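Local coordinates for protein bitiscetin (Bitis arietans, PDB 1JWI) that binds von Willebrand factor and induces the interaction of its A1 domain with platelet glycoprotein Ib alpha, causing platelets to aggregate, at residues 30-42 with 117-127. Sequence-based numbering, arbitrary orientation.
Sequences KFCVENSGHLASI and CGEKNPFICKS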
ATOM      1  N   LYS A  30       8.028  -1.669 -20.854  1.00 25.78           N
ATOM      2  CA  LYS A  30       8.586  -1.208 -22.122  1.00 28.04           C
ATOM      3  C   LYS A  30       9.269  -2.331 -22.896  1.00 28.51           C
ATOM      4  O   LYS A  30       9.203  -2.376 -24.122  1.00 30.10           O
ATOM      5  CB  LYS A  30       9.582  -0.069 -21.887  1.00 29.28           C
ATOM      6  CG  LYS A  30       8.937   1.261 -21.529  1.00 32.39           C
ATOM      7  CD  LYS A  30       9.970   2.386 -21.515  1.00 35.48           C
ATOM      8  CE  LYS A  30       9.321   3.748 -21.334  1.00 37.68           C
ATOM      9  NZ  LYS A  30       8.635   3.892 -20.013  1.00 40.54           N
ATOM     10  N   PHE A  31       9.929  -3.232 -22.176  1.00 28.43           N
ATOM     11  CA  PHE A  31      10.614  -4.348 -22.811  1.00 26.83           C
ATOM     12  C   PHE A  31       9.578  -5.294 -23.412  1.00 26.88           C
ATOM     13  O   PHE A  31       9.768  -5.803 -24.519  1.00 27.60           O
ATOM     14  CB  PHE A  31      11.502  -5.078 -21.790  1.00 27.22           C
ATOM     15  CG  PHE A  31      12.348  -6.176 -22.388  1.00 28.10           C
ATOM     16  CD1 PHE A  31      11.825  -7.450 -22.581  1.00 27.23           C
ATOM     17  CD2 PHE A  31      13.666  -5.928 -22.774  1.00 28.10           C
ATOM     18  CE1 PHE A  31      12.597  -8.464 -23.150  1.00 25.90           C
ATOM     19  CE2 PHE A  31      14.448  -6.935 -23.344  1.00 26.11           C
ATOM     20  CZ  PHE A  31      13.912  -8.206 -23.532  1.00 26.02           C
ATOM     21  N   CYS A  32       8.480  -5.525 -22.693  1.00 26.36           N
ATOM     22  CA  CYS A  32       7.419  -6.396 -23.187  1.00 25.84           C
ATOM     23  C   CYS A  32       6.788  -5.763 -24.427  1.00 27.16           C
ATOM     24  O   CYS A  32       6.484  -6.457 -25.407  1.00 27.43           O
ATOM     25  CB  CYS A  32       6.327  -6.596 -22.125  1.00 24.38           C
ATOM     26  SG  CYS A  32       6.751  -7.629 -20.678  1.00 21.72           S
ATOM     27  N   VAL A  33       6.571  -4.450 -24.368  1.00 28.16           N
ATOM     28  CA  VAL A  33       5.991  -3.722 -25.491  1.00 30.31           C
ATOM     29  C   VAL A  33       6.888  -3.959 -26.708  1.00 32.52           C
ATOM     30  O   VAL A  33       6.412  -4.328 -27.786  1.00 33.31           O
ATOM     31  CB  VAL A  33       5.927  -2.210 -25.182  1.00 28.92           C
ATOM     32  CG1 VAL A  33       5.735  -1.405 -26.460  1.00 29.62           C
ATOM     33  CG2 VAL A  33       4.775  -1.930 -24.220  1.00 28.86           C
ATOM     34  N   GLU A  34       8.190  -3.749 -26.519  1.00 34.50           N
ATOM     35  CA  GLU A  34       9.172  -3.941 -27.579  1.00 37.43           C
ATOM     36  C   GLU A  34       9.004  -5.322 -28.212  1.00 37.10           C
ATOM     37  O   GLU A  34       9.294  -5.511 -29.395  1.00 38.76           O
ATOM     38  CB  GLU A  34      10.587  -3.775 -27.008  1.00 41.18           C
ATOM     39  CG  GLU A  34      11.692  -4.290 -27.911  1.00 47.01           C
ATOM     40  CD  GLU A  34      13.070  -4.131 -27.298  1.00 50.50           C
ATOM     41  OE1 GLU A  34      14.061  -4.584 -27.919  1.00 52.41           O
ATOM     42  OE2 GLU A  34      13.163  -3.540 -26.200  1.00 52.22           O
ATOM     43  N   ASN A  35       8.538  -6.287 -27.425  1.00 35.41           N
ATOM     44  CA  ASN A  35       8.329  -7.634 -27.938  1.00 34.12           C
ATOM     45  C   ASN A  35       6.872  -7.887 -28.304  1.00 33.62           C
ATOM     46  O   ASN A  35       6.357  -9.004 -28.149  1.00 32.64           O
ATOM     47  CB  ASN A  35       8.793  -8.671 -26.918  1.00 34.38           C
ATOM     48  CG  ASN A  35      10.297  -8.789 -26.858  1.00 34.22           C
ATOM     49  OD1 ASN A  35      10.989  -7.902 -26.361  1.00 35.17           O
ATOM     50  ND2 ASN A  35      10.814  -9.889 -27.386  1.00 35.24           N
ATOM     51  N   SER A  36       6.213  -6.838 -28.784  1.00 33.35           N
ATOM     52  CA  SER A  36       4.820  -6.915 -29.204  1.00 33.55           C
ATOM     53  C   SER A  36       3.865  -7.414 -28.125  1.00 31.98           C
ATOM     54  O   SER A  36       2.938  -8.164 -28.419  1.00 33.49           O
ATOM     55  CB  SER A  36       4.707  -7.809 -30.442  1.00 34.60           C
ATOM     56  OG  SER A  36       3.385  -7.810 -30.945  1.00 39.55           O
ATOM     57  N   GLY A  37       4.082  -6.994 -26.881  1.00 29.89           N
ATOM     58  CA  GLY A  37       3.202  -7.429 -25.813  1.00 28.56           C
ATOM     59  C   GLY A  37       3.080  -6.434 -24.676  1.00 27.95           C
ATOM     60  O   GLY A  37       3.175  -5.227 -24.883  1.00 28.57           O
ATOM     61  N   HIS A  38       2.868  -6.957 -23.472  1.00 26.62           N
ATOM     62  CA  HIS A  38       2.730  -6.148 -22.258  1.00 24.10           C
ATOM     63  C   HIS A  38       3.075  -7.056 -21.086  1.00 21.84           C
ATOM     64  O   HIS A  38       3.209  -8.269 -21.256  1.00 19.99           O
ATOM     65  CB  HIS A  38       1.273  -5.695 -22.059  1.00 25.34           C
ATOM     66  CG  HIS A  38       0.792  -4.686 -23.054  1.00 26.85           C
ATOM     67  ND1 HIS A  38       1.224  -3.377 -23.055  1.00 26.78           N
ATOM     68  CD2 HIS A  38      -0.115  -4.785 -24.056  1.00 26.99           C
ATOM     69  CE1 HIS A  38       0.598  -2.712 -24.013  1.00 27.72           C
ATOM     70  NE2 HIS A  38      -0.219  -3.542 -24.634  1.00 27.80           N
ATOM     71  N   LEU A  39       3.218  -6.469 -19.901  1.00 19.81           N
ATOM     72  CA  LEU A  39       3.454  -7.269 -18.717  1.00 18.25           C
ATOM     73  C   LEU A  39       2.161  -8.064 -18.672  1.00 18.52           C
ATOM     74  O   LEU A  39       1.102  -7.548 -19.038  1.00 18.22           O
ATOM     75  CB  LEU A  39       3.584  -6.390 -17.470  1.00 15.42           C
ATOM     76  CG  LEU A  39       4.969  -5.778 -17.288  1.00 14.70           C
ATOM     77  CD1 LEU A  39       4.963  -4.792 -16.125  1.00 14.17           C
ATOM     78  CD2 LEU A  39       5.985  -6.910 -17.054  1.00 13.67           C
ATOM     79  N   ALA A  40       2.251  -9.315 -18.243  1.00 17.81           N
ATOM     80  CA  ALA A  40       1.097 -10.198 -18.187  1.00 17.98           C
ATOM     81  C   ALA A  40      -0.089  -9.689 -17.381  1.00 19.41           C
ATOM     82  O   ALA A  40       0.065  -9.129 -16.293  1.00 18.41           O
ATOM     83  CB  ALA A  40       1.523 -11.568 -17.642  1.00 17.39           C
ATOM     84  N   SER A  41      -1.276  -9.882 -17.942  1.00 20.71           N
ATOM     85  CA  SER A  41      -2.519  -9.533 -17.276  1.00 21.10           C
ATOM     86  C   SER A  41      -3.072 -10.934 -17.047  1.00 22.09           C
ATOM     87  O   SER A  41      -2.844 -11.817 -17.876  1.00 21.06           O
ATOM     88  CB  SER A  41      -3.442  -8.750 -18.206  1.00 21.08           C
ATOM     89  OG  SER A  41      -3.912  -9.564 -19.267  1.00 21.36           O
ATOM     90  N   ILE A  42      -3.768 -11.145 -15.933  1.00 22.34           N
ATOM     91  CA  ILE A  42      -4.327 -12.457 -15.597  1.00 22.90           C
ATOM     92  C   ILE A  42      -5.837 -12.275 -15.478  1.00 23.68           C
ATOM     93  O   ILE A  42      -6.299 -11.460 -14.688  1.00 23.76           O
ATOM     94  CB  ILE A  42      -3.709 -12.969 -14.262  1.00 22.87           C
ATOM     95  CG1 ILE A  42      -2.202 -13.194 -14.466  1.00 23.32           C
ATOM     96  CG2 ILE A  42      -4.388 -14.249 -13.809  1.00 22.32           C
ATOM     97  CD1 ILE A  42      -1.440 -13.523 -13.203  1.00 26.24           C
ATOM     98  N   CYS A 117       7.699   0.337  -7.169  1.00 19.90           N
ATOM     99  CA  CYS A 117       7.834   0.274  -8.618  1.00 19.34           C
ATOM    100  C   CYS A 117       9.281   0.382  -9.096  1.00 21.30           C
ATOM    101  O   CYS A 117       9.608  -0.067 -10.193  1.00 20.59           O
ATOM    102  CB  CYS A 117       7.020   1.387  -9.267  1.00 17.51           C
ATOM    103  SG  CYS A 117       5.213   1.272  -9.075  1.00 16.62           S
ATOM    104  N   GLY A 118      10.143   0.973  -8.274  1.00 23.65           N
ATOM    105  CA  GLY A 118      11.538   1.133  -8.652  1.00 26.18           C
ATOM    106  C   GLY A 118      12.443  -0.044  -8.328  1.00 27.70           C
ATOM    107  O   GLY A 118      13.647  -0.000  -8.597  1.00 28.25           O
ATOM    108  N   GLU A 119      11.868  -1.094  -7.750  1.00 28.73           N
ATOM    109  CA  GLU A 119      12.615  -2.299  -7.391  1.00 30.89           C
ATOM    110  C   GLU A 119      12.920  -3.111  -8.652  1.00 30.38           C
ATOM    111  O   GLU A 119      12.098  -3.174  -9.564  1.00 30.33           O
ATOM    112  CB  GLU A 119      11.773  -3.140  -6.427  1.00 34.02           C
ATOM    113  CG  GLU A 119      12.500  -4.280  -5.741  1.00 37.43           C
ATOM    114  CD  GLU A 119      11.578  -5.092  -4.839  1.00 40.13           C
ATOM    115  OE1 GLU A 119      10.827  -5.945  -5.358  1.00 40.23           O
ATOM    116  OE2 GLU A 119      11.600  -4.869  -3.609  1.00 41.40           O
ATOM    117  N   LYS A 120      14.092  -3.736  -8.707  1.00 29.28           N
ATOM    118  CA  LYS A 120      14.454  -4.535  -9.878  1.00 28.67           C
ATOM    119  C   LYS A 120      14.113  -6.015  -9.684  1.00 27.62           C
ATOM    120  O   LYS A 120      14.662  -6.684  -8.809  1.00 28.00           O
ATOM    121  CB  LYS A 120      15.944  -4.375 -10.197  1.00 29.39           C
ATOM    122  CG  LYS A 120      16.321  -2.970 -10.648  1.00 30.77           C
ATOM    123  CD  LYS A 120      17.790  -2.862 -11.023  1.00 31.11           C
ATOM    124  CE  LYS A 120      18.185  -1.410 -11.251  1.00 31.90           C
ATOM    125  NZ  LYS A 120      17.320  -0.735 -12.263  1.00 31.74           N
ATOM    126  N   ASN A 121      13.201  -6.516 -10.512  1.00 25.06           N
ATOM    127  CA  ASN A 121      12.770  -7.908 -10.425  1.00 22.83           C
ATOM    128  C   ASN A 121      12.614  -8.524 -11.799  1.00 21.85           C
ATOM    129  O   ASN A 121      12.521  -7.816 -12.802  1.00 21.98           O
ATOM    130  CB  ASN A 121      11.399  -8.010  -9.746  1.00 21.96           C
ATOM    131  CG  ASN A 121      11.423  -7.599  -8.297  1.00 21.35           C
ATOM    132  OD1 ASN A 121      12.200  -8.128  -7.505  1.00 23.41           O
ATOM    133  ND2 ASN A 121      10.553  -6.658  -7.933  1.00 19.46           N
ATOM    134  N   PRO A 122      12.600  -9.863 -11.866  1.00 20.82           N
ATOM    135  CA  PRO A 122      12.421 -10.472 -13.181  1.00 20.22           C
ATOM    136  C   PRO A 122      10.960 -10.173 -13.524  1.00 19.48           C
ATOM    137  O   PRO A 122      10.207  -9.675 -12.673  1.00 17.66           O
ATOM    138  CB  PRO A 122      12.689 -11.958 -12.918  1.00 20.69           C
ATOM    139  CG  PRO A 122      12.320 -12.135 -11.486  1.00 20.11           C
ATOM    140  CD  PRO A 122      12.882 -10.885 -10.845  1.00 20.42           C
ATOM    141  N   PHE A 123      10.544 -10.465 -14.747  1.00 20.13           N
ATOM    142  CA  PHE A 123       9.173 -10.165 -15.131  1.00 19.88           C
ATOM    143  C   PHE A 123       8.616 -11.119 -16.170  1.00 19.56           C
ATOM    144  O   PHE A 123       9.337 -11.939 -16.737  1.00 19.48           O
ATOM    145  CB  PHE A 123       9.069  -8.729 -15.644  1.00 19.75           C
ATOM    146  CG  PHE A 123      10.024  -8.412 -16.754  1.00 20.40           C
ATOM    147  CD1 PHE A 123      11.359  -8.135 -16.483  1.00 18.74           C
ATOM    148  CD2 PHE A 123       9.588  -8.394 -18.074  1.00 19.82           C
ATOM    149  CE1 PHE A 123      12.249  -7.839 -17.515  1.00 19.52           C
ATOM    150  CE2 PHE A 123      10.470  -8.099 -19.113  1.00 19.87           C
ATOM    151  CZ  PHE A 123      11.807  -7.822 -18.830  1.00 19.79           C
ATOM    152  N   ILE A 124       7.320 -10.995 -16.412  1.00 19.40           N
ATOM    153  CA  ILE A 124       6.642 -11.866 -17.350  1.00 20.81           C
ATOM    154  C   ILE A 124       5.851 -11.096 -18.392  1.00 20.43           C
ATOM    155  O   ILE A 124       4.985 -10.284 -18.059  1.00 20.28           O
ATOM    156  CB  ILE A 124       5.686 -12.813 -16.601  1.00 22.12           C
ATOM    157  CG1 ILE A 124       4.867 -13.627 -17.604  1.00 22.73           C
ATOM    158  CG2 ILE A 124       4.770 -12.007 -15.691  1.00 25.18           C
ATOM    159  CD1 ILE A 124       3.791 -14.462 -16.968  1.00 25.32           C
ATOM    160  N   CYS A 125       6.163 -11.368 -19.657  1.00 20.52           N
ATOM    161  CA  CYS A 125       5.487 -10.735 -20.780  1.00 20.39           C
ATOM    162  C   CYS A 125       4.402 -11.652 -21.347  1.00 20.73           C
ATOM    163  O   CYS A 125       4.457 -12.879 -21.207  1.00 20.68           O
ATOM    164  CB  CYS A 125       6.487 -10.400 -21.887  1.00 18.35           C
ATOM    165  SG  CYS A 125       7.779  -9.206 -21.427  1.00 18.77           S
ATOM    166  N   LYS A 126       3.414 -11.033 -21.975  1.00 21.01           N
ATOM    167  CA  LYS A 126       2.304 -11.743 -22.587  1.00 22.40           C
ATOM    168  C   LYS A 126       1.949 -11.016 -23.885  1.00 24.73           C
ATOM    169  O   LYS A 126       1.830  -9.787 -23.905  1.00 25.00           O
ATOM    170  CB  LYS A 126       1.110 -11.748 -21.632  1.00 21.61           C
ATOM    171  CG  LYS A 126      -0.195 -12.241 -22.223  1.00 19.44           C
ATOM    172  CD  LYS A 126      -1.290 -12.149 -21.174  1.00 19.19           C
ATOM    173  CE  LYS A 126      -2.656 -12.479 -21.745  1.00 20.47           C
ATOM    174  NZ  LYS A 126      -3.727 -12.268 -20.725  1.00 23.01           N
ATOM    175  N   SER A 127       1.808 -11.770 -24.971  1.00 26.79           N
ATOM    176  CA  SER A 127       1.459 -11.176 -26.256  1.00 28.98           C
ATOM    177  C   SER A 127       0.550 -12.122 -27.035  1.00 31.02           C
ATOM    178  O   SER A 127       0.549 -13.329 -26.704  1.00 32.99           O
ATOM    179  CB  SER A 127       2.724 -10.872 -27.065  1.00 27.44           C
ATOM    180  OG  SER A 127       3.401 -12.058 -27.441  1.00 27.55           O
TER
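Three groups grip the ammonium of Lys-126: NZ lies 3.0 Å from Ser-41 O and 3.1 Å from Ser-41 OG, donating to both, and also forms a salt bridge with Glu-47. The bond to Ser-41 O arrives from above the carbonyl plane. With CG anti to the backbone N (chi1 170°) and the rest of the chain extended, the lysine runs past Ala-40, its CB 3.8 Å from Ala-40 CA, to bring NZ to Ser-41. Ser-41 OG has a further partner, an acidic side chain of the partner subunit, a different protein chain, so the cluster lies at the subunit interface. In the backbone, His-38 and Lys-126 form an antiparallel hydrogen-bonded pair, each N donating to the other's O, and Ala-40 N continues the ladder to Ile-124 O at 2.9 Å. This edge pairing belongs to the C-type lectin fold, in which the last strand, 121-126, lies between strands 14-20 and 38-39. The disulfide Cys-32 SG to Cys-125 SG (chi3 -86°), whose cysteines lie far apart in sequence, ties helix 25-34 to that strand; a Schellman motif with Ser-36 as C-prime residue ends the helix and leads the chain back to the sheet. Beside the disulfide, Phe-123 turns its edge toward the face of Phe-31, the planes at 75°, and Cys-32 SG sits at the Phe-123 edge, 3.9 Å from CD2. Leu-39 CD2 packs against Phe-123 CB, while Ala-40 CB touches Ile-124 CD1 at 3.7 Å.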